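PDB 4GUA: Non-structural polyprotein from Sindbis virus, which cleaves the viral polyprotein through its nsP2 cysteine protease, here still joined to the macro and zinc-binding domains of nsP3. Local coordinates for residues V519-D524 against F533-G538; L312-T317 against E510-D515; T282-K287 against L307-L312; V291-P296 against T303-I308. One frame throughout, in Å; residues are numbered along the deposited sequence.

Contact 1: residues V519-D524 against F533-G538; sequences VWIHPD and FSTTKG. With SO4 (sulfate ion), chain J.
A two-stranded parallel sheet in the nsP3 zinc-binding region pairs V519 with F533 and W520 with S534, and the chain after S534 turns back to cover the W520 indole. Two backbone bonds define the ladder: S534 N donates to V519 O at 3.0 Å, and I521 N donates to S534 O at 2.8 Å. On one face of this sheet V519 and F533 run next to each other in the same direction, with V519 CB 3.7 Å from F533 CD1. I521 CG2 meets the same ring carbon, its side chain running at about a right angle to that of F533.

W520 projects from the other face. With CG anti to its backbone N (chi1 -169°), the indole reaches across the returning chain, and the T536-K537 backbone passes over one of its faces: K537 CA stands 3.8 Å from the centroid of the six-membered W520 ring, a CH-pi contact 22° off the normal. G538 O lies at the ring edge, in plane. NE1 turns to T535 O, but the N-H...O angle of 118° makes this a weak bond. W520 also touches L603, and H522 NE2 has weak hydrogen bonds to L606 O and C607 O, which places the contact beside the loop that supplies zinc ligand C607. The return begins with an ST turn at S534, whose OG accepts from T536 N at 3.2 Å. A sulfate ion, probably from the crystallisation liquor, sits beside it, and S534 OG donates to sulfate O4, 3.3 Å away.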
loop_
_atom_site.group_PDB
_atom_site.type_symbol
_atom_site.label_atom_id
_atom_site.label_comp_id
_atom_site.label_asym_id
_atom_site.label_seq_id
_atom_site.Cartn_x
_atom_site.Cartn_y
_atom_site.Cartn_z
ATOM N N VAL A 519 1.775 9.720 -8.780
ATOM C CA VAL A 519 0.455 9.717 -8.168
ATOM C C VAL A 519 -0.638 9.684 -9.229
ATOM O O VAL A 519 -0.589 10.420 -10.204
ATOM C CB VAL A 519 0.241 10.964 -7.312
ATOM C CG1 VAL A 519 -1.202 11.019 -6.831
ATOM C CG2 VAL A 519 1.206 10.966 -6.142
ATOM N N TRP A 520 -1.620 8.815 -9.037
ATOM C CA TRP A 520 -2.724 8.711 -9.970
ATOM C C TRP A 520 -3.785 9.742 -9.606
ATOM O O TRP A 520 -4.307 9.732 -8.498
ATOM C CB TRP A 520 -3.292 7.295 -9.916
ATOM C CG TRP A 520 -4.258 6.959 -11.009
ATOM C CD1 TRP A 520 -5.030 7.824 -11.726
ATOM C CD2 TRP A 520 -4.567 5.647 -11.499
ATOM N NE1 TRP A 520 -5.797 7.133 -12.631
ATOM C CE2 TRP A 520 -5.531 5.796 -12.513
ATOM C CE3 TRP A 520 -4.118 4.363 -11.179
ATOM C CZ2 TRP A 520 -6.054 4.712 -13.209
ATOM C CZ3 TRP A 520 -4.641 3.287 -11.871
ATOM C CH2 TRP A 520 -5.596 3.467 -12.874
ATOM N N ILE A 521 -4.124 10.615 -10.552
ATOM C CA ILE A 521 -5.049 11.715 -10.285
ATOM C C ILE A 521 -6.318 11.637 -11.126
ATOM O O ILE A 521 -6.358 10.986 -12.174
ATOM C CB ILE A 521 -4.396 13.094 -10.546
ATOM C CG1 ILE A 521 -3.731 13.120 -11.929
ATOM C CG2 ILE A 521 -3.396 13.428 -9.451
ATOM C CD1 ILE A 521 -3.304 14.512 -12.396
ATOM N N HIS A 522 -7.361 12.301 -10.639
ATOM C CA HIS A 522 -8.615 12.418 -11.373
ATOM C C HIS A 522 -8.379 13.112 -12.728
ATOM O O HIS A 522 -7.575 14.042 -12.817
ATOM C CB HIS A 522 -9.613 13.213 -10.524
ATOM C CG HIS A 522 -11.010 13.196 -11.056
ATOM N ND1 HIS A 522 -11.531 14.224 -11.809
ATOM C CD2 HIS A 522 -11.991 12.268 -10.955
ATOM C CE1 HIS A 522 -12.776 13.935 -12.142
ATOM N NE2 HIS A 522 -13.080 12.753 -11.638
ATOM N N PRO A 523 -9.080 12.670 -13.785
ATOM C CA PRO A 523 -8.866 13.213 -15.137
ATOM C C PRO A 523 -9.094 14.732 -15.265
ATOM O O PRO A 523 -8.445 15.396 -16.075
ATOM C CB PRO A 523 -9.892 12.452 -15.984
ATOM C CG PRO A 523 -10.156 11.195 -15.221
ATOM C CD PRO A 523 -10.062 11.572 -13.778
ATOM N N ASP A 524 -10.019 15.267 -14.477
ATOM C CA ASP A 524 -10.326 16.698 -14.491
ATOM C C ASP A 524 -9.406 17.505 -13.567
ATOM O O ASP A 524 -9.597 18.705 -13.376
ATOM C CB ASP A 524 -11.789 16.932 -14.106
ATOM C CG ASP A 524 -12.759 16.175 -15.003
ATOM O OD1 ASP A 524 -12.374 15.829 -16.144
ATOM O OD2 ASP A 524 -13.909 15.927 -14.567
ATOM N N PHE A 533 2.602 13.324 -11.660
ATOM C CA PHE A 533 1.178 12.995 -11.628
ATOM C C PHE A 533 0.709 12.454 -12.972
ATOM O O PHE A 533 1.198 12.866 -14.026
ATOM C CB PHE A 533 0.343 14.219 -11.252
ATOM C CG PHE A 533 0.730 14.836 -9.940
ATOM C CD1 PHE A 533 0.211 14.343 -8.751
ATOM C CD2 PHE A 533 1.606 15.911 -9.893
ATOM C CE1 PHE A 533 0.559 14.908 -7.538
ATOM C CE2 PHE A 533 1.960 16.484 -8.682
ATOM C CZ PHE A 533 1.435 15.983 -7.503
ATOM N N SER A 534 -0.252 11.537 -12.926
ATOM C CA SER A 534 -0.777 10.911 -14.133
ATOM C C SER A 534 -2.259 10.562 -14.019
ATOM O O SER A 534 -2.744 10.176 -12.958
ATOM C CB SER A 534 0.011 9.646 -14.449
ATOM O OG SER A 534 -0.669 8.863 -15.420
ATOM N N THR A 535 -2.966 10.705 -15.134
ATOM C CA THR A 535 -4.386 10.395 -15.223
ATOM C C THR A 535 -4.658 8.904 -15.400
ATOM O O THR A 535 -5.716 8.413 -15.014
ATOM C CB THR A 535 -5.014 11.144 -16.415
ATOM O OG1 THR A 535 -5.015 12.550 -16.148
ATOM C CG2 THR A 535 -6.437 10.673 -16.679
ATOM N N THR A 536 -3.726 8.200 -16.034
ATOM C CA THR A 536 -3.908 6.782 -16.330
ATOM C C THR A 536 -3.244 5.782 -15.366
ATOM O O THR A 536 -3.497 4.581 -15.470
ATOM C CB THR A 536 -3.373 6.478 -17.742
ATOM O OG1 THR A 536 -1.951 6.666 -17.769
ATOM C CG2 THR A 536 -4.031 7.394 -18.764
ATOM N N LYS A 537 -2.429 6.250 -14.420
ATOM C CA LYS A 537 -1.676 5.318 -13.576
ATOM C C LYS A 537 -1.008 5.963 -12.353
ATOM O O LYS A 537 -1.009 7.185 -12.205
ATOM C CB LYS A 537 -0.621 4.615 -14.440
ATOM C CG LYS A 537 0.331 5.562 -15.140
ATOM C CD LYS A 537 1.374 4.826 -15.983
ATOM C CE LYS A 537 2.280 5.810 -16.738
ATOM N NZ LYS A 537 3.209 5.138 -17.697
ATOM N N GLY A 538 -0.393 5.127 -11.513
ATOM C CA GLY A 538 0.226 5.569 -10.271
ATOM C C GLY A 538 -0.479 5.141 -8.985
ATOM O O GLY A 538 -1.425 4.350 -8.999
HETATM S S SO4 J . -1.407 12.111 -18.215
HETATM O O1 SO4 J . -0.903 12.710 -19.446
HETATM O O2 SO4 J . -1.120 13.001 -17.088
HETATM O O3 SO4 J . -2.849 11.925 -18.336
HETATM O O4 SO4 J . -0.761 10.812 -18.022
#

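Contact 2: residues L312-T317 against E510-D515; sequences LDNSRT and EDMEID
N314 and M512 form the nearest backbone approach of two irregular segments, their CA atoms 7.0 Å apart, so side chains must span the gap. N314 has left-handed backbone angles (phi 49°, psi 52°) and directs its side chain at 510-515, where D511 begins an Asx turn with its OD1 accepting from E513 N at 3.1 Å. The amide makes the one hydrogen bond between the segments: N314 ND2 to D511 O, 2.9 Å. This bond is straight at the hydrogen (169°) and lies in the amide plane of N314, yet the donor sits above the carbonyl plane of D511. M512 SD is 3.4 Å from N314 ND2, its bent chain crossing the amide obliquely. Beyond the sulfur, M512 CE meets L312 CD2 tip to tip at 3.9 Å, and L256 of helix 237-257 touches both side chains.

Both ends of the amide are engaged: ND2 also donates to D509 O, while OD1 accepts from K287 NZ, which bonds E513 O as well. Donors and acceptors on opposite ends leave little doubt about the amide's rotation, and the lysine charge would probably polarise it, strengthening a polar link between the nsP2 methyltransferase-like domain and nsP3.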
loop_
_atom_site.group_PDB
_atom_site.type_symbol
_atom_site.label_atom_id
_atom_site.label_comp_id
_atom_site.label_asym_id
_atom_site.label_seq_id
_atom_site.Cartn_x
_atom_site.Cartn_y
_atom_site.Cartn_z
ATOM N N LEU A 312 4.204 -11.749 -13.101
ATOM C CA LEU A 312 4.487 -10.419 -13.633
ATOM C C LEU A 312 3.885 -10.246 -15.016
ATOM O O LEU A 312 4.272 -10.939 -15.949
ATOM C CB LEU A 312 6.002 -10.266 -13.783
ATOM C CG LEU A 312 6.516 -9.128 -14.672
ATOM C CD1 LEU A 312 6.430 -7.807 -13.940
ATOM C CD2 LEU A 312 7.940 -9.401 -15.115
ATOM N N ASP A 313 2.907 -9.350 -15.135
ATOM C CA ASP A 313 2.488 -8.820 -16.431
ATOM C C ASP A 313 2.930 -7.364 -16.669
ATOM O O ASP A 313 2.684 -6.794 -17.738
ATOM C CB ASP A 313 0.979 -8.975 -16.618
ATOM C CG ASP A 313 0.183 -8.248 -15.560
ATOM O OD1 ASP A 313 0.762 -7.392 -14.857
ATOM O OD2 ASP A 313 -1.026 -8.537 -15.421
ATOM N N ASN A 314 3.562 -6.765 -15.663
ATOM C CA ASN A 314 3.972 -5.358 -15.719
ATOM C C ASN A 314 2.845 -4.430 -16.182
ATOM O O ASN A 314 3.015 -3.606 -17.081
ATOM C CB ASN A 314 5.189 -5.181 -16.632
ATOM C CG ASN A 314 5.795 -3.793 -16.534
ATOM O OD1 ASN A 314 5.778 -3.165 -15.476
ATOM N ND2 ASN A 314 6.314 -3.299 -17.647
ATOM N N SER A 315 1.697 -4.547 -15.533
ATOM C CA SER A 315 0.533 -3.754 -15.891
ATOM C C SER A 315 0.765 -2.290 -15.526
ATOM O O SER A 315 1.540 -1.955 -14.628
ATOM C CB SER A 315 -0.715 -4.278 -15.178
ATOM O OG SER A 315 -1.847 -3.467 -15.455
ATOM N N ARG A 316 0.073 -1.432 -16.260
ATOM C CA ARG A 316 0.127 0.009 -16.089
ATOM C C ARG A 316 -0.988 0.455 -15.138
ATOM O O ARG A 316 -0.743 1.042 -14.076
ATOM C CB ARG A 316 0.022 0.750 -17.435
ATOM C CG ARG A 316 -0.883 0.150 -18.541
ATOM C CD ARG A 316 -0.482 -1.217 -19.106
ATOM N NE ARG A 316 -1.581 -1.856 -19.830
ATOM C CZ ARG A 316 -2.706 -2.294 -19.280
ATOM N NH1 ARG A 316 -2.913 -2.186 -17.989
ATOM N NH2 ARG A 316 -3.636 -2.856 -20.032
ATOM N N THR A 317 -2.220 0.186 -15.555
ATOM C CA THR A 317 -3.416 0.698 -14.910
ATOM C C THR A 317 -3.906 -0.137 -13.723
ATOM O O THR A 317 -4.930 0.198 -13.128
ATOM C CB THR A 317 -4.566 0.746 -15.931
ATOM O OG1 THR A 317 -4.769 -0.564 -16.480
ATOM C CG2 THR A 317 -4.244 1.712 -17.053
ATOM N N GLU A 510 6.174 -2.850 -21.845
ATOM C CA GLU A 510 7.570 -3.260 -21.790
ATOM C C GLU A 510 8.453 -2.372 -20.910
ATOM O O GLU A 510 9.613 -2.699 -20.679
ATOM C CB GLU A 510 8.142 -3.382 -23.201
ATOM C CG GLU A 510 7.930 -4.765 -23.791
ATOM C CD GLU A 510 8.729 -4.997 -25.059
ATOM O OE1 GLU A 510 9.089 -4.009 -25.744
ATOM O OE2 GLU A 510 9.004 -6.178 -25.366
ATOM N N ASP A 511 7.919 -1.255 -20.419
ATOM C CA ASP A 511 8.725 -0.359 -19.587
ATOM C C ASP A 511 8.724 -0.829 -18.136
ATOM O O ASP A 511 7.702 -0.808 -17.449
ATOM C CB ASP A 511 8.211 1.079 -19.664
ATOM C CG ASP A 511 9.176 2.074 -19.042
ATOM O OD1 ASP A 511 10.049 1.645 -18.254
ATOM O OD2 ASP A 511 9.068 3.282 -19.347
ATOM N N MET A 512 9.906 -1.215 -17.676
ATOM C CA MET A 512 10.059 -1.932 -16.424
ATOM C C MET A 512 10.431 -1.037 -15.244
ATOM O O MET A 512 10.677 -1.533 -14.146
ATOM C CB MET A 512 11.105 -3.034 -16.605
ATOM C CG MET A 512 10.669 -4.391 -16.091
ATOM S SD MET A 512 9.111 -4.983 -16.790
ATOM C CE MET A 512 9.567 -6.640 -17.286
ATOM N N GLU A 513 10.492 0.271 -15.460
ATOM C CA GLU A 513 10.901 1.180 -14.398
ATOM C C GLU A 513 9.872 1.127 -13.257
ATOM O O GLU A 513 8.669 0.960 -13.492
ATOM C CB GLU A 513 11.071 2.607 -14.939
ATOM C CG GLU A 513 12.233 3.394 -14.302
ATOM C CD GLU A 513 13.626 3.016 -14.885
ATOM O OE1 GLU A 513 13.707 2.620 -16.076
ATOM O OE2 GLU A 513 14.634 3.080 -14.136
ATOM N N ILE A 514 10.346 1.267 -12.023
ATOM C CA ILE A 514 9.461 1.331 -10.868
ATOM C C ILE A 514 9.299 2.790 -10.471
ATOM O O ILE A 514 10.194 3.368 -9.851
ATOM C CB ILE A 514 10.114 0.581 -9.678
ATOM C CG1 ILE A 514 10.334 -0.888 -10.035
ATOM C CG2 ILE A 514 9.276 0.695 -8.416
ATOM C CD1 ILE A 514 11.272 -1.605 -9.093
ATOM N N ASP A 515 8.145 3.386 -10.754
ATOM C CA ASP A 515 7.987 4.799 -10.437
ATOM C C ASP A 515 7.234 4.892 -9.125
ATOM O O ASP A 515 6.019 4.745 -9.080
ATOM C CB ASP A 515 7.200 5.512 -11.543
ATOM C CG ASP A 515 7.334 7.027 -11.478
ATOM O OD1 ASP A 515 7.891 7.537 -10.483
ATOM O OD2 ASP A 515 6.888 7.708 -12.429
#

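Contact 3: residues T282-K287 against L307-L312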
loop_
_atom_site.group_PDB
_atom_site.type_symbol
_atom_site.label_atom_id
_atom_site.label_comp_id
_atom_site.label_asym_id
_atom_site.label_seq_id
_atom_site.Cartn_x
_atom_site.Cartn_y
_atom_site.Cartn_z
ATOM N N THR A 282 4.642 -0.551 -3.535
ATOM C CA THR A 282 3.375 -0.335 -4.225
ATOM C C THR A 282 3.581 -0.302 -5.740
ATOM O O THR A 282 2.851 -0.946 -6.492
ATOM C CB THR A 282 2.704 0.970 -3.776
ATOM O OG1 THR A 282 2.324 0.864 -2.404
ATOM C CG2 THR A 282 1.471 1.250 -4.607
ATOM N N ALA A 283 4.563 0.465 -6.192
ATOM C CA ALA A 283 4.855 0.553 -7.620
ATOM C C ALA A 283 5.232 -0.822 -8.155
ATOM O O ALA A 283 4.822 -1.222 -9.244
ATOM C CB ALA A 283 5.981 1.532 -7.863
ATOM N N LEU A 284 6.006 -1.546 -7.360
ATOM C CA LEU A 284 6.495 -2.860 -7.738
ATOM C C LEU A 284 5.321 -3.822 -7.817
ATOM O O LEU A 284 5.228 -4.641 -8.727
ATOM C CB LEU A 284 7.516 -3.335 -6.707
ATOM C CG LEU A 284 8.320 -4.584 -7.048
ATOM C CD1 LEU A 284 8.925 -4.516 -8.437
ATOM C CD2 LEU A 284 9.404 -4.739 -6.013
ATOM N N ALA A 285 4.417 -3.695 -6.856
ATOM C CA ALA A 285 3.264 -4.575 -6.748
ATOM C C ALA A 285 2.304 -4.348 -7.911
ATOM O O ALA A 285 1.625 -5.269 -8.354
ATOM C CB ALA A 285 2.554 -4.337 -5.435
ATOM N N ARG A 286 2.233 -3.113 -8.391
ATOM C CA ARG A 286 1.328 -2.793 -9.483
ATOM C C ARG A 286 1.628 -3.679 -10.705
ATOM O O ARG A 286 0.754 -3.920 -11.542
ATOM C CB ARG A 286 1.419 -1.302 -9.862
ATOM C CG ARG A 286 0.107 -0.571 -9.629
ATOM C CD ARG A 286 0.063 0.908 -10.051
ATOM N NE ARG A 286 1.342 1.595 -10.226
ATOM C CZ ARG A 286 1.983 2.259 -9.267
ATOM N NH1 ARG A 286 1.499 2.302 -8.032
ATOM N NH2 ARG A 286 3.129 2.867 -9.538
ATOM N N LYS A 287 2.863 -4.166 -10.799
ATOM C CA LYS A 287 3.293 -4.969 -11.945
ATOM C C LYS A 287 2.890 -6.447 -11.881
ATOM O O LYS A 287 3.109 -7.187 -12.844
ATOM C CB LYS A 287 4.813 -4.887 -12.096
ATOM C CG LYS A 287 5.335 -3.490 -12.336
ATOM C CD LYS A 287 6.846 -3.465 -12.463
ATOM C CE LYS A 287 7.360 -2.039 -12.631
ATOM N NZ LYS A 287 6.750 -1.344 -13.793
ATOM N N LEU A 307 9.072 -10.728 0.618
ATOM C CA LEU A 307 7.948 -10.334 -0.224
ATOM C C LEU A 307 7.848 -11.204 -1.479
ATOM O O LEU A 307 8.826 -11.415 -2.190
ATOM C CB LEU A 307 8.095 -8.873 -0.640
ATOM C CG LEU A 307 8.172 -7.855 0.499
ATOM C CD1 LEU A 307 8.467 -6.467 -0.050
ATOM C CD2 LEU A 307 6.891 -7.850 1.319
ATOM N N ILE A 308 6.651 -11.712 -1.738
ATOM C CA ILE A 308 6.404 -12.571 -2.887
ATOM C C ILE A 308 5.467 -11.912 -3.905
ATOM O O ILE A 308 4.275 -11.787 -3.674
ATOM C CB ILE A 308 5.786 -13.895 -2.397
ATOM C CG1 ILE A 308 6.716 -14.532 -1.362
ATOM C CG2 ILE A 308 5.543 -14.844 -3.556
ATOM C CD1 ILE A 308 6.109 -15.674 -0.597
ATOM N N PHE A 309 6.026 -11.488 -5.032
ATOM C CA PHE A 309 5.252 -10.939 -6.142
ATOM C C PHE A 309 5.010 -12.038 -7.182
ATOM O O PHE A 309 5.963 -12.605 -7.713
ATOM C CB PHE A 309 6.024 -9.778 -6.786
ATOM C CG PHE A 309 6.388 -8.682 -5.822
ATOM C CD1 PHE A 309 7.525 -8.777 -5.039
ATOM C CD2 PHE A 309 5.600 -7.550 -5.703
ATOM C CE1 PHE A 309 7.864 -7.763 -4.142
ATOM C CE2 PHE A 309 5.935 -6.532 -4.811
ATOM C CZ PHE A 309 7.067 -6.643 -4.033
ATOM N N ARG A 310 3.747 -12.330 -7.485
ATOM C CA ARG A 310 3.412 -13.477 -8.334
ATOM C C ARG A 310 2.842 -13.072 -9.692
ATOM O O ARG A 310 1.922 -12.250 -9.763
ATOM C CB ARG A 310 2.375 -14.357 -7.638
ATOM C CG ARG A 310 2.854 -15.065 -6.395
ATOM C CD ARG A 310 1.747 -15.941 -5.823
ATOM N NE ARG A 310 2.095 -16.455 -4.505
ATOM C CZ ARG A 310 2.961 -17.440 -4.300
ATOM N NH1 ARG A 310 3.569 -18.022 -5.329
ATOM N NH2 ARG A 310 3.224 -17.849 -3.069
ATOM N N GLN A 311 3.341 -13.711 -10.753
ATOM C CA GLN A 311 2.831 -13.488 -12.105
ATOM C C GLN A 311 2.995 -12.070 -12.641
ATOM O O GLN A 311 2.049 -11.276 -12.616
ATOM C CB GLN A 311 1.367 -13.895 -12.200
ATOM C CG GLN A 311 1.119 -15.367 -12.012
ATOM C CD GLN A 311 -0.346 -15.702 -12.161
ATOM O OE1 GLN A 311 -0.748 -16.358 -13.117
ATOM N NE2 GLN A 311 -1.161 -15.238 -11.213
ATOM N N LEU A 312 4.204 -11.749 -13.101
ATOM C CA LEU A 312 4.487 -10.419 -13.633
ATOM C C LEU A 312 3.885 -10.246 -15.016
ATOM O O LEU A 312 4.272 -10.939 -15.949
ATOM C CB LEU A 312 6.002 -10.266 -13.783
ATOM C CG LEU A 312 6.516 -9.128 -14.672
ATOM C CD1 LEU A 312 6.430 -7.807 -13.940
ATOM C CD2 LEU A 312 7.940 -9.401 -15.115
#
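L284 lies over one face of the F309 ring, its CG 4.1 Å from the centroid and 22° off the normal, which meets the geometry of a CH-pi contact. The approach is offset toward the rim, where L284 CD2 comes 3.6 Å from F309 CZ; the two side chains cross at about a right angle. A285 borders the ring with its CB 4.1 Å from F309 CE2. F309 points from its strand toward the helix, and with its CG anti to the carbonyl carbon (chi1 -56°) the ring comes up against L284 and A285 of helix 275-286.

A second patch lies further along, at K287. The 307-312 chain turns a corner at Q311, after which L312 CD1 packs 3.8 Å from K287 CB and 3.6 Å from K287 O. The side-chain contacts of both patches are made through carbon atoms; the amino end of K287 leads away to N314 OD1.

In the next shell, the ring of F309 meets that of F288 with their planes at about 45°, and V291 and V267 touch it from the flanking strands. L256 of helix 237-257 reaches L284, K287 and L312 alike. A helix packed on strand 305-312, which runs antiparallel between strands 263-269 and 288-294, fits the strand order 3-2-1-4-5-7-6 of the class I methyltransferase fold.

Contact 4: residues V291-P296 against T303-I308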
loop_
_atom_site.group_PDB
_atom_site.type_symbol
_atom_site.label_atom_id
_atom_site.label_comp_id
_atom_site.label_asym_id
_atom_site.label_seq_id
_atom_site.Cartn_x
_atom_site.Cartn_y
_atom_site.Cartn_z
ATOM N N VAL A 291 0.430 -10.191 -4.680
ATOM C CA VAL A 291 1.608 -10.076 -3.841
ATOM C C VAL A 291 1.241 -10.426 -2.402
ATOM O O VAL A 291 0.218 -9.977 -1.882
ATOM C CB VAL A 291 2.259 -8.672 -3.933
ATOM C CG1 VAL A 291 1.233 -7.583 -3.727
ATOM C CG2 VAL A 291 3.392 -8.542 -2.926
ATOM N N SER A 292 2.094 -11.233 -1.777
ATOM C CA SER A 292 1.914 -11.681 -0.406
ATOM C C SER A 292 3.264 -11.594 0.290
ATOM O O SER A 292 4.183 -10.955 -0.220
ATOM C CB SER A 292 1.388 -13.112 -0.360
ATOM O OG SER A 292 0.925 -13.438 0.944
ATOM N N ALA A 293 3.361 -12.179 1.480
ATOM C CA ALA A 293 4.596 -12.162 2.258
ATOM C C ALA A 293 4.754 -13.449 3.049
ATOM O O ALA A 293 3.794 -14.196 3.258
ATOM C CB ALA A 293 4.604 -10.977 3.201
ATOM N N ALA A 294 5.981 -13.710 3.477
ATOM C CA ALA A 294 6.284 -14.910 4.236
ATOM C C ALA A 294 7.500 -14.661 5.110
ATOM O O ALA A 294 8.382 -13.884 4.749
ATOM C CB ALA A 294 6.545 -16.065 3.298
ATOM N N ARG A 295 7.542 -15.317 6.264
ATOM C CA ARG A 295 8.736 -15.305 7.090
ATOM C C ARG A 295 9.080 -16.761 7.376
ATOM O O ARG A 295 8.767 -17.286 8.434
ATOM C CB ARG A 295 8.554 -14.450 8.363
ATOM C CG ARG A 295 9.791 -14.430 9.263
ATOM C CD ARG A 295 9.857 -13.260 10.245
ATOM N NE ARG A 295 8.720 -13.176 11.150
ATOM C CZ ARG A 295 8.634 -13.806 12.320
ATOM N NH1 ARG A 295 9.620 -14.593 12.739
ATOM N NH2 ARG A 295 7.550 -13.659 13.077
ATOM N N PRO A 296 9.745 -17.416 6.410
ATOM C CA PRO A 296 10.084 -18.831 6.539
ATOM C C PRO A 296 11.187 -19.034 7.553
ATOM O O PRO A 296 11.683 -18.065 8.120
ATOM C CB PRO A 296 10.584 -19.213 5.138
ATOM C CG PRO A 296 10.666 -17.945 4.342
ATOM C CD PRO A 296 10.425 -16.796 5.260
ATOM N N THR A 303 13.025 -9.384 12.084
ATOM C CA THR A 303 12.534 -8.310 11.224
ATOM C C THR A 303 12.527 -8.687 9.738
ATOM O O THR A 303 11.901 -7.998 8.929
ATOM C CB THR A 303 13.363 -7.025 11.381
ATOM O OG1 THR A 303 14.730 -7.288 11.043
ATOM C CG2 THR A 303 13.268 -6.486 12.805
ATOM N N GLU A 304 13.224 -9.761 9.373
ATOM C CA GLU A 304 13.291 -10.176 7.969
ATOM C C GLU A 304 11.948 -10.703 7.466
ATOM O O GLU A 304 11.282 -11.486 8.135
ATOM C CB GLU A 304 14.392 -11.216 7.757
ATOM C CG GLU A 304 15.768 -10.592 7.600
ATOM C CD GLU A 304 16.837 -11.587 7.199
ATOM O OE1 GLU A 304 16.510 -12.785 7.086
ATOM O OE2 GLU A 304 18.001 -11.167 6.995
ATOM N N MET A 305 11.552 -10.235 6.291
ATOM C CA MET A 305 10.289 -10.610 5.674
ATOM C C MET A 305 10.526 -10.764 4.182
ATOM O O MET A 305 10.977 -9.829 3.533
ATOM C CB MET A 305 9.258 -9.506 5.913
ATOM C CG MET A 305 7.846 -9.833 5.471
ATOM S SD MET A 305 7.068 -11.062 6.532
ATOM C CE MET A 305 6.980 -10.183 8.094
ATOM N N TYR A 306 10.228 -11.929 3.629
ATOM C CA TYR A 306 10.303 -12.093 2.185
ATOM C C TYR A 306 8.987 -11.667 1.558
ATOM O O TYR A 306 7.925 -12.138 1.957
ATOM C CB TYR A 306 10.615 -13.533 1.798
ATOM C CG TYR A 306 12.032 -13.994 2.082
ATOM C CD1 TYR A 306 13.088 -13.633 1.256
ATOM C CD2 TYR A 306 12.303 -14.819 3.165
ATOM C CE1 TYR A 306 14.386 -14.073 1.518
ATOM C CE2 TYR A 306 13.585 -15.262 3.434
ATOM C CZ TYR A 306 14.625 -14.891 2.613
ATOM O OH TYR A 306 15.897 -15.351 2.903
ATOM N N LEU A 307 9.072 -10.728 0.618
ATOM C CA LEU A 307 7.948 -10.334 -0.224
ATOM C C LEU A 307 7.848 -11.204 -1.479
ATOM O O LEU A 307 8.826 -11.415 -2.190
ATOM C CB LEU A 307 8.095 -8.873 -0.640
ATOM C CG LEU A 307 8.172 -7.855 0.499
ATOM C CD1 LEU A 307 8.467 -6.467 -0.050
ATOM C CD2 LEU A 307 6.891 -7.850 1.319
ATOM N N ILE A 308 6.651 -11.712 -1.738
ATOM C CA ILE A 308 6.404 -12.571 -2.887
ATOM C C ILE A 308 5.467 -11.912 -3.905
ATOM O O ILE A 308 4.275 -11.787 -3.674
ATOM C CB ILE A 308 5.786 -13.895 -2.397
ATOM C CG1 ILE A 308 6.716 -14.532 -1.362
ATOM C CG2 ILE A 308 5.543 -14.844 -3.556
ATOM C CD1 ILE A 308 6.109 -15.674 -0.597
#
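S292, A293 and A294 run antiparallel to I308, L307 and Y306, the segment axes 4.6 Å apart at their closest and their directions 156° apart. This is the hairpin of strands 288-294 and 305-312 that closes one edge of the methyltransferase-like sheet. S292-I308 and A294-Y306 are the hydrogen-bonded pairs, each with two bonds; S292 N to I308 O and A294 N to Y306 O both measure 2.9 Å. A293-L307 between them is a non-hydrogen-bonded pair, where A293 CA instead makes a CA-H...O contact with Y306 O.

Side chains sort onto the two faces. A293 and L307 share one, A293 CB lying 4.3 Å from L307 CD2, and I329 of helix 323-333 touches both. M305 CG is 4.1 Å from A293 CB, and the bent methionine chain carries M305 SD to within 3.6 Å of A294 O.

The other face holds S292, A294, Y306 and I308. Y306 presents a ring edge to P296: P296 CD is 3.4 Å from Y306 CD2, close to the ring plane, and the two side chains cross at about a right angle. The phenol OH is hydrogen-bonded to N228 OD1, and the rings of F171 and F226 meet that of Y306. Beside the loop that joins the strands, R295 CD passes close to E304 O, which lies near the guanidinium plane, and R295 NH2 donates a hydrogen bond to V332 O. Further back, CG1 of I308 swings beside the backbone N, which sends I308 CD1 to rest 3.9 Å from A294 CB.

Overall arrangement
From the N terminus, the chain leaves helix 275-286, runs out along strand 288-294 and returns along strand 305-312. Contact 4 closes that hairpin and nests inside contact 3, which brings the strand back against the helix; the two share L307 and I308, and V291 touches both F309 and A285. Contact 2 starts where contact 3 ends, at L312, and closes a far longer loop that takes in the macro domain. Contacts 2 and 3 are tied through K287 as well as the shared L312. Contact 1 follows in series, closing a short loop in the zinc-binding region, yet W520 packs on T317, so nsP2 and nsP3 elements meet again there.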